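Local coordinates for chitin oligosaccahride binding protein NagB1 (Paenibacillus sp. FPU-7, PDB 7EHP) that binds chitin oligosaccharides such as N,N'-diacetylchitobiose and N,N',N''-triacetylchitotriose as a bacterial extracellular solute-binding protein, probably handing them to an ABC transporter, at residues V42-V46 against S163-V167; L94-P99 against P324-L328; A147-K151 against K213-E218; F158-S162 against E227-F232; V185-V189 against S355-A359. One frame throughout, in Å; residues are numbered along the deposited sequence.

Interaction 1 of 5, residues V42-V46 against S163-V167. With NAG (2-acetamido-2-deoxy-beta-D-glucopyranose), chain C; NAG (2-acetamido-2-deoxy-beta-D-glucopyranose), chain B.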
# COMPACT_ATOMS: atom_id res chain seq x y z
N VAL A 42 -4.28 -9.74 12.35
CA VAL A 42 -3.72 -10.75 11.47
C VAL A 42 -2.76 -10.04 10.53
O VAL A 42 -3.09 -8.99 9.98
CB VAL A 42 -4.83 -11.49 10.68
CG1 VAL A 42 -4.23 -12.46 9.66
CG2 VAL A 42 -5.76 -12.23 11.65
N GLU A 43 -1.55 -10.59 10.38
CA GLU A 43 -0.56 -9.98 9.51
C GLU A 43 -1.14 -9.69 8.14
O GLU A 43 -1.87 -10.51 7.58
CB GLU A 43 0.66 -10.90 9.37
CG GLU A 43 1.83 -10.18 8.70
CD GLU A 43 3.01 -11.11 8.44
OE1 GLU A 43 2.79 -12.27 8.06
OE2 GLU A 43 4.16 -10.68 8.63
N ASP A 44 -0.79 -8.51 7.61
CA ASP A 44 -1.35 -7.97 6.38
C ASP A 44 -1.51 -8.98 5.25
O ASP A 44 -2.62 -9.21 4.76
CB ASP A 44 -0.50 -6.77 5.91
CG ASP A 44 1.00 -7.08 5.76
OD1 ASP A 44 1.43 -8.26 5.77
OD2 ASP A 44 1.78 -6.11 5.63
N LYS A 45 -0.40 -9.57 4.78
CA LYS A 45 -0.47 -10.50 3.67
C LYS A 45 -1.25 -11.76 4.03
O LYS A 45 -1.88 -12.37 3.17
CB LYS A 45 0.94 -10.88 3.20
CG LYS A 45 1.75 -11.69 4.21
CD LYS A 45 3.14 -12.02 3.68
CE LYS A 45 3.77 -13.15 4.48
NZ LYS A 45 5.09 -13.59 3.96
N VAL A 46 -1.19 -12.19 5.30
CA VAL A 46 -1.98 -13.34 5.70
C VAL A 46 -3.47 -13.01 5.66
O VAL A 46 -4.27 -13.76 5.10
CB VAL A 46 -1.55 -13.83 7.10
CG1 VAL A 46 -2.53 -14.90 7.60
CG2 VAL A 46 -0.11 -14.32 7.09
N SER A 163 11.31 -11.30 1.37
CA SER A 163 10.67 -12.52 1.86
C SER A 163 9.15 -12.43 1.77
O SER A 163 8.48 -13.42 1.42
CB SER A 163 11.12 -12.79 3.30
OG SER A 163 10.63 -14.05 3.73
N ASP A 164 8.57 -11.27 2.08
CA ASP A 164 7.16 -11.03 1.79
C ASP A 164 7.04 -10.56 0.34
O ASP A 164 7.55 -9.50 -0.02
CB ASP A 164 6.58 -10.01 2.77
CG ASP A 164 6.85 -10.39 4.23
OD1 ASP A 164 6.70 -11.58 4.56
OD2 ASP A 164 7.21 -9.50 5.03
N GLY A 165 6.37 -11.36 -0.49
CA GLY A 165 6.49 -11.15 -1.92
C GLY A 165 5.94 -9.82 -2.39
O GLY A 165 6.47 -9.23 -3.34
N TRP A 166 4.88 -9.32 -1.75
CA TRP A 166 4.25 -8.09 -2.21
C TRP A 166 5.20 -6.91 -2.13
O TRP A 166 5.04 -5.94 -2.88
CB TRP A 166 2.97 -7.82 -1.39
CG TRP A 166 3.25 -7.39 0.01
CD1 TRP A 166 3.41 -8.20 1.12
CD2 TRP A 166 3.42 -6.05 0.48
NE1 TRP A 166 3.68 -7.44 2.23
CE2 TRP A 166 3.69 -6.11 1.86
CE3 TRP A 166 3.36 -4.80 -0.14
CZ2 TRP A 166 3.90 -4.96 2.63
CZ3 TRP A 166 3.57 -3.65 0.63
CH2 TRP A 166 3.84 -3.75 2.00
N VAL A 167 6.19 -6.97 -1.24
CA VAL A 167 7.13 -5.85 -1.07
C VAL A 167 7.91 -5.62 -2.36
O VAL A 167 8.18 -4.47 -2.75
CB VAL A 167 8.07 -6.12 0.11
CG1 VAL A 167 9.05 -4.99 0.28
CG2 VAL A 167 7.27 -6.33 1.40
C1 NAG C . -0.31 -2.41 1.15
C2 NAG C . -0.60 -3.72 0.43
C3 NAG C . -0.22 -3.62 -1.04
C4 NAG C . -0.93 -2.43 -1.67
C5 NAG C . -0.64 -1.16 -0.88
C6 NAG C . -1.39 0.05 -1.40
C7 NAG C . -0.61 -5.93 1.52
C8 NAG C . 0.21 -7.00 2.12
N2 NAG C . 0.06 -4.86 1.07
O3 NAG C . -0.59 -4.81 -1.70
O4 NAG C . -0.49 -2.25 -3.01
O5 NAG C . -1.00 -1.33 0.49
O6 NAG C . -2.78 -0.19 -1.49
O7 NAG C . -1.84 -6.02 1.42
C1 NAG B . -1.22 -0.68 6.00
C2 NAG B . -1.75 0.12 4.82
C3 NAG B . -1.77 -0.74 3.56
C4 NAG B . -0.45 -1.48 3.36
C5 NAG B . 0.05 -2.10 4.67
C6 NAG B . 1.42 -2.74 4.60
C7 NAG B . -3.30 1.81 5.74
C8 NAG B . -4.74 2.20 5.89
N2 NAG B . -3.08 0.66 5.09
O1 NAG B . -1.24 0.09 7.15
O3 NAG B . -2.09 0.09 2.44
O4 NAG B . -0.71 -2.59 2.50
O5 NAG B . 0.09 -1.12 5.72
O6 NAG B . 1.65 -3.54 5.76
O7 NAG B . -2.39 2.49 6.19
O HOH W 1 5.54 -8.89 7.19
O HOH W 2 6.88 -12.08 7.70
O HOH W 3 3.95 -8.82 4.67
O HOH W 4 4.93 -14.02 0.51
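Lys45 NZ meets Asp164 OD1 at 2.6 Å in a salt bridge between the two segments. It comes to the anti side of the oxygen, 23° out of the carboxylate plane. Beyond CG the lysine chain is extended (chi2 -180°), which carries NZ from the first turn of helix 44-58 across to the aspartate. The two side chains cross at about a right angle.

The tight part lies against the sugar. Methyl C8 of the chain C NAG sits over one face of the Trp166 ring, 3.5 Å from NE1. N2 of the same sugar lies over that face too, and Val167 CG2 packs on the opposite one. Asp44 OD2 accepts a hydrogen bond of 2.6 Å from O6 of the chain B NAG.

The other side is loose and watery. A water in the plane of the indole accepts from Trp166 NE1 at 2.8 Å and donates to Asp44 OD1. A second water lies between Glu43 OE2 and Asp164 OD2, and Asp164 OD2 also takes the backbone N-H of Tyr225. A leucine in place of Trp166 would probably leave the acetamido methyl without its flat platform and the water on Asp44 without its N-H donor.

The chemistry implies a sugar site read by an aromatic face and a carboxylate, with charge pairing and water joining its two walls.

Interaction 2 of 5, residues L94-P99 against P324-L328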
# COMPACT_ATOMS: atom_id res chain seq x y z
N LEU A 94 -21.55 11.84 5.96
CA LEU A 94 -20.13 11.64 5.69
C LEU A 94 -19.80 11.52 4.22
O LEU A 94 -18.64 11.75 3.85
CB LEU A 94 -19.63 10.39 6.43
CG LEU A 94 -19.43 10.58 7.93
CD1 LEU A 94 -18.96 9.28 8.60
CD2 LEU A 94 -18.46 11.73 8.19
N LYS A 95 -20.77 11.18 3.37
CA LYS A 95 -20.47 10.68 2.04
C LYS A 95 -19.57 11.64 1.27
O LYS A 95 -18.59 11.24 0.65
CB LYS A 95 -21.76 10.44 1.26
CG LYS A 95 -21.51 10.05 -0.18
CD LYS A 95 -22.79 9.62 -0.86
CE LYS A 95 -22.65 9.79 -2.37
NZ LYS A 95 -23.72 9.04 -3.10
N ASP A 96 -19.89 12.92 1.33
CA ASP A 96 -19.16 13.93 0.58
C ASP A 96 -18.01 14.55 1.38
O ASP A 96 -17.45 15.55 0.96
CB ASP A 96 -20.17 14.94 0.03
CG ASP A 96 -21.02 15.57 1.11
OD1 ASP A 96 -20.82 15.23 2.31
OD2 ASP A 96 -21.95 16.36 0.77
N LYS A 97 -17.60 13.92 2.47
CA LYS A 97 -16.33 14.23 3.09
C LYS A 97 -15.24 13.24 2.66
O LYS A 97 -14.08 13.37 3.08
CB LYS A 97 -16.51 14.30 4.63
CG LYS A 97 -15.28 14.65 5.50
CD LYS A 97 -15.63 14.86 7.00
CE LYS A 97 -15.98 16.31 7.39
NZ LYS A 97 -14.77 17.18 7.52
N PHE A 98 -15.58 12.28 1.78
CA PHE A 98 -14.62 11.39 1.12
C PHE A 98 -14.34 11.88 -0.30
O PHE A 98 -15.21 11.72 -1.17
CB PHE A 98 -15.16 9.96 1.06
CG PHE A 98 -15.16 9.24 2.37
CD1 PHE A 98 -14.02 8.61 2.83
CD2 PHE A 98 -16.32 9.14 3.12
CE1 PHE A 98 -14.03 7.92 4.02
CE2 PHE A 98 -16.33 8.44 4.32
CZ PHE A 98 -15.19 7.84 4.77
N PRO A 99 -13.17 12.43 -0.59
CA PRO A 99 -12.91 12.85 -1.98
C PRO A 99 -12.94 11.70 -2.99
O PRO A 99 -13.15 11.96 -4.19
CB PRO A 99 -11.53 13.51 -1.89
CG PRO A 99 -10.95 13.05 -0.57
CD PRO A 99 -12.12 12.89 0.33
N PRO A 324 -4.53 11.54 5.28
CA PRO A 324 -5.97 11.38 5.46
C PRO A 324 -6.65 10.92 4.19
O PRO A 324 -6.29 11.34 3.08
CB PRO A 324 -6.43 12.79 5.85
CG PRO A 324 -5.43 13.69 5.21
CD PRO A 324 -4.12 12.95 5.42
N ALA A 325 -7.66 10.08 4.36
CA ALA A 325 -8.54 9.74 3.25
C ALA A 325 -9.73 10.70 3.13
O ALA A 325 -10.38 10.71 2.08
CB ALA A 325 -9.05 8.30 3.39
N MET A 326 -10.02 11.50 4.16
CA MET A 326 -11.15 12.42 4.13
C MET A 326 -10.69 13.88 4.03
O MET A 326 -9.51 14.20 4.18
CB MET A 326 -12.07 12.23 5.36
CG MET A 326 -12.27 10.77 5.79
SD MET A 326 -13.09 10.51 7.39
CE MET A 326 -14.79 10.82 6.99
N LYS A 327 -11.65 14.76 3.75
CA LYS A 327 -11.38 16.19 3.70
C LYS A 327 -11.23 16.74 5.11
O LYS A 327 -12.09 16.51 5.97
CB LYS A 327 -12.50 16.93 2.95
CG LYS A 327 -12.81 16.38 1.56
CD LYS A 327 -13.14 17.50 0.57
CE LYS A 327 -13.61 16.98 -0.80
NZ LYS A 327 -15.01 16.45 -0.78
N LEU A 328 -10.14 17.48 5.36
CA LEU A 328 -9.80 18.00 6.68
C LEU A 328 -9.89 19.52 6.72
O LEU A 328 -9.74 20.20 5.71
CB LEU A 328 -8.39 17.57 7.09
CG LEU A 328 -8.25 16.27 7.89
CD1 LEU A 328 -8.87 15.11 7.15
CD2 LEU A 328 -6.80 15.99 8.15
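Lys97 and Lys327 trade backbone and side-chain bonds across this contact. Lys327 N donates to Lys97 O at 2.9 Å, with an N-H...O angle of 164°. In return, Lys97 NZ donates to Lys327 O at 3.2 Å. The Lys97 chain bends at chi3 (-91°) and chi4 (-77°), and this turns the ammonium back onto that carbonyl. The same ammonium has a long, weak ion pair with Glu310. Lys327 NZ makes a weak bond of 3.1 Å to Asp96 O. Its chain runs past the Pro99 ring in the opposite direction, with Lys327 CG 3.8 Å from Pro99 CD.

Other backbone groups have partners that do not cross the contact. Lys97 N bonds to Leu94 O, closing the short 3-10 turn. Met326 N donates to Gln313 OE1 on helix 310-320, and Ala325 N makes a weaker bond to the same oxygen. Ala325 O lies 3.3 Å from Pro99 CD.

Beside these polar links lies an apolar core. Met326 CE sits over one face of the Phe98 ring, 4.1 Å from its centroid. The sulfur approaches obliquely at 4.8 Å, measured from Met326 SD to the Phe98 centroid. Leu94 CD2 also touches the Met326 methyl, and Tyr308 packs on Met326. Pro99 and Ala325 both touch Tyr282 of strand 277-288.

This is a Met-aromatic contact with a CH-pi component. Here it joins the 3-10 turn after helix 86-92 to the loop after strand 323-324, in the solute-binding protein fold.

Interaction 3 of 5, residues A147-K151 against K213-E218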
# COMPACT_ATOMS: atom_id res chain seq x y z
N ALA A 147 23.06 5.98 -6.65
CA ALA A 147 23.20 4.61 -6.18
C ALA A 147 24.65 4.15 -6.21
O ALA A 147 25.13 3.49 -5.27
CB ALA A 147 22.32 3.69 -7.03
N ALA A 148 25.37 4.47 -7.30
CA ALA A 148 26.79 4.11 -7.41
C ALA A 148 27.63 4.77 -6.32
O ALA A 148 28.50 4.13 -5.72
CB ALA A 148 27.32 4.49 -8.79
N LYS A 149 27.39 6.06 -6.05
CA LYS A 149 28.12 6.75 -4.98
C LYS A 149 27.73 6.21 -3.61
O LYS A 149 28.59 6.03 -2.75
CB LYS A 149 27.86 8.25 -5.06
CG LYS A 149 28.36 8.90 -6.35
CD LYS A 149 28.40 10.41 -6.28
CE LYS A 149 29.10 10.97 -7.51
NZ LYS A 149 28.55 12.29 -7.90
N ALA A 150 26.43 5.96 -3.39
CA ALA A 150 26.01 5.40 -2.12
C ALA A 150 26.73 4.09 -1.86
O ALA A 150 27.28 3.87 -0.77
CB ALA A 150 24.49 5.19 -2.10
N LYS A 151 26.73 3.20 -2.85
CA LYS A 151 27.37 1.90 -2.69
C LYS A 151 28.88 2.04 -2.50
O LYS A 151 29.48 1.33 -1.69
CB LYS A 151 27.07 1.02 -3.90
CG LYS A 151 27.13 -0.47 -3.64
CD LYS A 151 26.62 -1.22 -4.86
CE LYS A 151 26.80 -2.71 -4.70
NZ LYS A 151 26.12 -3.19 -3.46
N LYS A 213 23.21 -4.80 -10.26
CA LYS A 213 24.22 -3.89 -9.75
C LYS A 213 24.30 -3.89 -8.23
O LYS A 213 25.19 -3.24 -7.67
CB LYS A 213 23.95 -2.46 -10.25
CG LYS A 213 24.42 -2.24 -11.67
CD LYS A 213 23.95 -0.92 -12.20
CE LYS A 213 24.33 -0.74 -13.67
NZ LYS A 213 25.79 -0.93 -13.88
N GLY A 214 23.39 -4.60 -7.55
CA GLY A 214 23.37 -4.54 -6.11
C GLY A 214 22.84 -3.24 -5.55
O GLY A 214 23.19 -2.87 -4.43
N TYR A 215 22.04 -2.52 -6.33
CA TYR A 215 21.43 -1.28 -5.84
C TYR A 215 20.19 -1.57 -5.00
O TYR A 215 19.92 -0.87 -4.02
CB TYR A 215 21.09 -0.37 -7.01
CG TYR A 215 22.31 0.15 -7.75
CD1 TYR A 215 23.58 -0.03 -7.24
CD2 TYR A 215 22.17 0.86 -8.94
CE1 TYR A 215 24.69 0.46 -7.89
CE2 TYR A 215 23.28 1.35 -9.60
CZ TYR A 215 24.53 1.15 -9.07
OH TYR A 215 25.64 1.63 -9.72
N LEU A 216 19.41 -2.57 -5.39
CA LEU A 216 18.46 -3.18 -4.49
C LEU A 216 19.23 -4.09 -3.55
O LEU A 216 20.06 -4.88 -4.00
CB LEU A 216 17.42 -3.97 -5.27
CG LEU A 216 16.32 -3.09 -5.87
CD1 LEU A 216 15.54 -3.85 -6.95
CD2 LEU A 216 15.37 -2.62 -4.75
N GLN A 217 18.97 -3.96 -2.25
CA GLN A 217 19.76 -4.64 -1.22
C GLN A 217 19.93 -6.13 -1.49
O GLN A 217 18.96 -6.87 -1.64
CB GLN A 217 19.09 -4.44 0.13
CG GLN A 217 19.72 -5.22 1.25
CD GLN A 217 19.47 -4.58 2.58
OE1 GLN A 217 18.45 -3.91 2.77
NE2 GLN A 217 20.39 -4.76 3.51
N GLU A 218 21.19 -6.57 -1.54
CA GLU A 218 21.48 -7.97 -1.79
C GLU A 218 21.12 -8.84 -0.59
O GLU A 218 21.16 -8.40 0.56
CB GLU A 218 22.96 -8.15 -2.12
CG GLU A 218 23.37 -7.51 -3.42
CD GLU A 218 24.87 -7.53 -3.59
OE1 GLU A 218 25.52 -6.48 -3.33
OE2 GLU A 218 25.39 -8.61 -3.93
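Ala147 CB lies over one face of the Tyr215 ring, 3.5 Å from its centroid and 15° off the ring normal. Ala148 CB touches the phenol oxygen, Tyr215 OH, at 3.4 Å. Lys151 CD comes to the ring edge, in its plane, 4.0 Å from Tyr215 CE1. The ammonium goes further. Lys151 NZ donates to Gly214 O at 3.1 Å, tilted from the carbonyl plane. It also forms a weak salt bridge of 3.3 Å with Glu218 OE1. A bend at chi4 (57°) ends an otherwise extended lysine chain.

Gly214 closes helix 198-213 in a Schellman motif, with a positive phi that favours glycine. The lysine ammonium lies close beside this glycine. The turn brings Lys213 CB over the centre of the other Tyr215 face, so the ring is layered between Lys213 and helix 140-152. A serine in place of Tyr215 would probably open a gap between Ala147 and Lys213 and leave the Lys151 chain without its neighbour, free to turn.

Further out, Met144, Leu210 and Pro157 also pack on Tyr215. The backbones of Tyr215 and Gln217 bond to Phe158, which ties this segment to strand 156-159.

Interaction 4 of 5, residues F158-S162 against E227-F232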
# COMPACT_ATOMS: atom_id res chain seq x y z
N PHE A 158 19.27 1.01 -2.01
CA PHE A 158 17.85 0.85 -1.70
C PHE A 158 17.72 -0.23 -0.63
O PHE A 158 17.92 -1.41 -0.93
CB PHE A 158 17.03 0.45 -2.94
CG PHE A 158 16.73 1.57 -3.89
CD1 PHE A 158 15.72 2.47 -3.62
CD2 PHE A 158 17.42 1.67 -5.10
CE1 PHE A 158 15.44 3.50 -4.51
CE2 PHE A 158 17.14 2.69 -6.00
CZ PHE A 158 16.15 3.60 -5.71
N ALA A 159 17.38 0.17 0.59
CA ALA A 159 16.94 -0.80 1.59
C ALA A 159 15.78 -1.60 1.01
O ALA A 159 14.86 -1.02 0.41
CB ALA A 159 16.50 -0.10 2.88
N PHE A 160 15.82 -2.92 1.18
CA PHE A 160 14.94 -3.79 0.39
C PHE A 160 14.84 -5.17 1.03
O PHE A 160 15.86 -5.80 1.33
CB PHE A 160 15.45 -3.86 -1.08
CG PHE A 160 14.62 -4.73 -1.98
CD1 PHE A 160 13.29 -4.41 -2.25
CD2 PHE A 160 15.17 -5.83 -2.61
CE1 PHE A 160 12.52 -5.20 -3.09
CE2 PHE A 160 14.41 -6.63 -3.46
CZ PHE A 160 13.07 -6.31 -3.70
N ALA A 161 13.62 -5.64 1.25
CA ALA A 161 13.40 -6.95 1.83
C ALA A 161 12.29 -7.63 1.05
O ALA A 161 11.24 -7.02 0.84
CB ALA A 161 13.05 -6.82 3.32
N SER A 162 12.50 -8.87 0.61
CA SER A 162 11.57 -9.52 -0.32
C SER A 162 11.10 -10.91 0.12
O SER A 162 10.50 -11.62 -0.69
CB SER A 162 12.19 -9.62 -1.72
OG SER A 162 13.37 -10.41 -1.67
N GLU A 227 12.35 -5.43 7.88
CA GLU A 227 13.80 -5.32 7.88
C GLU A 227 14.30 -4.23 6.93
O GLU A 227 15.33 -3.59 7.21
CB GLU A 227 14.41 -6.68 7.54
CG GLU A 227 14.13 -7.69 8.66
CD GLU A 227 14.88 -8.99 8.53
OE1 GLU A 227 16.12 -8.99 8.72
OE2 GLU A 227 14.23 -10.03 8.29
N GLN A 228 13.59 -3.98 5.83
CA GLN A 228 13.99 -2.85 4.99
C GLN A 228 13.79 -1.53 5.72
O GLN A 228 14.60 -0.59 5.56
CB GLN A 228 13.24 -2.89 3.67
CG GLN A 228 11.83 -2.32 3.64
CD GLN A 228 11.38 -2.06 2.20
OE1 GLN A 228 11.78 -2.78 1.28
NE2 GLN A 228 10.56 -1.03 2.00
N GLN A 229 12.78 -1.45 6.59
CA GLN A 229 12.56 -0.24 7.36
C GLN A 229 13.60 -0.11 8.46
O GLN A 229 14.05 1.00 8.77
CB GLN A 229 11.13 -0.24 7.91
CG GLN A 229 10.10 -0.17 6.78
CD GLN A 229 8.66 -0.32 7.23
OE1 GLN A 229 8.38 -0.59 8.41
NE2 GLN A 229 7.73 -0.13 6.31
N TYR A 230 14.01 -1.23 9.07
CA TYR A 230 15.13 -1.16 10.00
C TYR A 230 16.36 -0.57 9.31
O TYR A 230 16.96 0.39 9.80
CB TYR A 230 15.46 -2.54 10.56
CG TYR A 230 14.36 -3.30 11.27
CD1 TYR A 230 13.27 -2.66 11.87
CD2 TYR A 230 14.43 -4.69 11.35
CE1 TYR A 230 12.28 -3.42 12.55
CE2 TYR A 230 13.46 -5.44 12.00
CZ TYR A 230 12.39 -4.82 12.59
OH TYR A 230 11.47 -5.62 13.22
N ALA A 231 16.73 -1.14 8.15
CA ALA A 231 17.97 -0.73 7.49
C ALA A 231 17.95 0.76 7.19
O ALA A 231 18.93 1.46 7.45
CB ALA A 231 18.19 -1.53 6.20
N PHE A 232 16.83 1.25 6.65
CA PHE A 232 16.73 2.67 6.34
C PHE A 232 16.77 3.53 7.61
O PHE A 232 17.52 4.52 7.68
CB PHE A 232 15.46 2.95 5.55
CG PHE A 232 15.31 4.39 5.17
CD1 PHE A 232 16.20 4.97 4.27
CD2 PHE A 232 14.30 5.16 5.73
CE1 PHE A 232 16.09 6.30 3.91
CE2 PHE A 232 14.17 6.50 5.39
CZ PHE A 232 15.07 7.07 4.47
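The Phe160 ring and the Gln228 amide meet obliquely, their planes 48° apart. Gln228 OE1 comes no nearer to the ring than 4.2 Å, at Phe160 CD1. It lies closer to the backbone, 3.4 Å from Phe160 CA. Ala168, Ile373 and Ser220 also touch the phenylalanine.

The Gln228 amide is used at both ends. OE1 accepts a weak, bent bond of 3.4 Å from Ala161 N. NE2 donates to Phe241 O and, more weakly, to Asp242. Gln228 CG stands between the backbone N and the carbonyl carbon (chi1 82°), the crowded position, and the chain then runs out extended to place the amide between these partners.

Two alanines let the backbones come close, with Phe160 CA and Gln228 CA only 4.8 Å apart. Ala159 CB rests 3.3 Å from Gln228 O, and its other neighbours are Ala231 CB at 4.0 Å and Phe232 CB. Ala161 CB packs on Gln228 CB, also at 4.0 Å.

Ala159 bonds through its backbone to Met239 of strand 237-243, which pairs in parallel with strand 156-159. Helix 225-233 leads into strand 237-243, and Gln228 and Phe232 both touch its Met240. Val167 of helix 165-180 also packs on Gln228.

Interaction 5 of 5, residues V185-V189 against S355-A359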
# COMPACT_ATOMS: atom_id res chain seq x y z
N VAL A 185 -1.90 -1.53 -16.87
CA VAL A 185 -2.45 -2.51 -15.94
C VAL A 185 -3.92 -2.78 -16.26
O VAL A 185 -4.29 -3.96 -16.41
CB VAL A 185 -2.23 -2.06 -14.48
CG1 VAL A 185 -2.61 -3.20 -13.53
CG2 VAL A 185 -0.80 -1.63 -14.26
N PRO A 186 -4.80 -1.77 -16.39
CA PRO A 186 -6.15 -2.09 -16.89
C PRO A 186 -6.12 -2.80 -18.24
O PRO A 186 -6.95 -3.67 -18.52
CB PRO A 186 -6.80 -0.70 -16.99
CG PRO A 186 -6.10 0.10 -15.97
CD PRO A 186 -4.67 -0.32 -16.17
N GLY A 187 -5.15 -2.44 -19.09
CA GLY A 187 -5.00 -3.13 -20.36
C GLY A 187 -4.76 -4.62 -20.19
O GLY A 187 -5.32 -5.43 -20.95
N PHE A 188 -3.96 -5.01 -19.19
CA PHE A 188 -3.71 -6.43 -18.93
C PHE A 188 -5.02 -7.19 -18.74
O PHE A 188 -5.21 -8.27 -19.30
CB PHE A 188 -2.84 -6.62 -17.68
CG PHE A 188 -1.44 -6.06 -17.78
CD1 PHE A 188 -0.81 -5.92 -19.01
CD2 PHE A 188 -0.74 -5.70 -16.63
CE1 PHE A 188 0.48 -5.41 -19.09
CE2 PHE A 188 0.55 -5.19 -16.70
CZ PHE A 188 1.17 -5.04 -17.94
N VAL A 189 -5.91 -6.67 -17.90
CA VAL A 189 -7.12 -7.43 -17.59
C VAL A 189 -8.16 -7.34 -18.69
O VAL A 189 -9.02 -8.22 -18.80
CB VAL A 189 -7.72 -7.01 -16.24
CG1 VAL A 189 -6.69 -7.14 -15.12
CG2 VAL A 189 -8.26 -5.61 -16.31
N SER A 355 -4.94 -3.52 -7.08
CA SER A 355 -6.33 -3.09 -7.09
C SER A 355 -7.00 -3.37 -8.43
O SER A 355 -8.23 -3.34 -8.50
CB SER A 355 -6.43 -1.59 -6.78
OG SER A 355 -6.06 -0.82 -7.92
N ILE A 356 -6.22 -3.68 -9.47
CA ILE A 356 -6.72 -3.87 -10.82
C ILE A 356 -6.67 -5.35 -11.24
O ILE A 356 -7.65 -5.87 -11.77
CB ILE A 356 -5.96 -2.98 -11.83
CG1 ILE A 356 -6.21 -1.51 -11.52
CG2 ILE A 356 -6.42 -3.28 -13.27
CD1 ILE A 356 -5.21 -0.58 -12.11
N VAL A 357 -5.53 -6.03 -11.00
CA VAL A 357 -5.38 -7.41 -11.47
C VAL A 357 -6.06 -8.38 -10.50
O VAL A 357 -6.29 -8.09 -9.32
CB VAL A 357 -3.89 -7.79 -11.67
CG1 VAL A 357 -3.19 -6.75 -12.54
CG2 VAL A 357 -3.18 -7.97 -10.33
N GLN A 358 -6.36 -9.57 -11.02
CA GLN A 358 -6.93 -10.65 -10.22
C GLN A 358 -5.90 -11.22 -9.23
O GLN A 358 -4.68 -11.12 -9.43
CB GLN A 358 -7.43 -11.76 -11.15
CG GLN A 358 -8.39 -11.28 -12.24
CD GLN A 358 -7.74 -10.92 -13.58
OE1 GLN A 358 -6.61 -10.42 -13.63
NE2 GLN A 358 -8.47 -11.15 -14.67
N ALA A 359 -6.41 -11.83 -8.15
CA ALA A 359 -5.54 -12.36 -7.10
C ALA A 359 -4.50 -13.33 -7.65
O ALA A 359 -3.33 -13.28 -7.26
CB ALA A 359 -6.37 -13.06 -6.02
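Val185 and Ile356 are turned to mesh. In Val185 the CG1 methyl is swung opposite the main-chain nitrogen (chi1 -171°), which sets this methyl against Ile356 and Val357. In Ile356 CG1 takes the place opposite the carbonyl carbon (chi1 -64°), and CD1 is carried on to the proline that follows Val185. The contact packs helix 184-190 of the solute-binding protein fold against the irregular segment that leads into helix 359-373.

The packing is apolar. Val185 CG1 touches Ile356 CB at 3.8 Å and Val357 CG1 at 3.7 Å, so one methyl serves both neighbours. Val185 crosses both Ile356 and Val357 obliquely. Pro186 CG meets Ile356 CD1 at 4.0 Å. Val189, one helical turn after Val185, extends the patch. Its CG2 lies 4.2 Å from Ile356 CG2. Its CG1 lies 3.7 Å from Ile356 O and also touches the backbone of Val357.

Polar groups at the border have partners in the surrounding structure. Val357 O accepts from the Thr71 hydroxyl, OG1. Gln358 stands at the N-cap position of helix 359-373. Its amide reaches helix 379-396, where NE2 donates to Asn394 and OE1 accepts from Gln390. Val189 also touches Gln390 and Asn394, so this third helix borders the contact.

The Gln358 side chain runs antiparallel to that of Val189, which leaves OE1 of Gln358 3.6 Å from Val189 CG1.

Overall arrangement
Interaction 1 belongs to the glycan pocket, and its Asp44, Lys45 and Trp166 line it. The sugars are also hydrogen-bonded to Arg17, Ser283, Asn284 and Asp354. Interaction 4 touches interaction 1, since Val167 CG1 is 3.6 Å from Gln228 OE1. Interaction 3 continues outward from interaction 4: Leu216 CD2 packs on Phe160 CG at 3.6 Å. Their centres are about 13 Å apart. Interaction 2 lies on the opposite side of the chain's centre from interactions 1, 3 and 4, yet the side chain of Ala325 is about 8 Å from a bound NAG. Interaction 5 is centred about 20 Å from the centre of interaction 1, with the side chain of Val357 about 10 Å from a sugar.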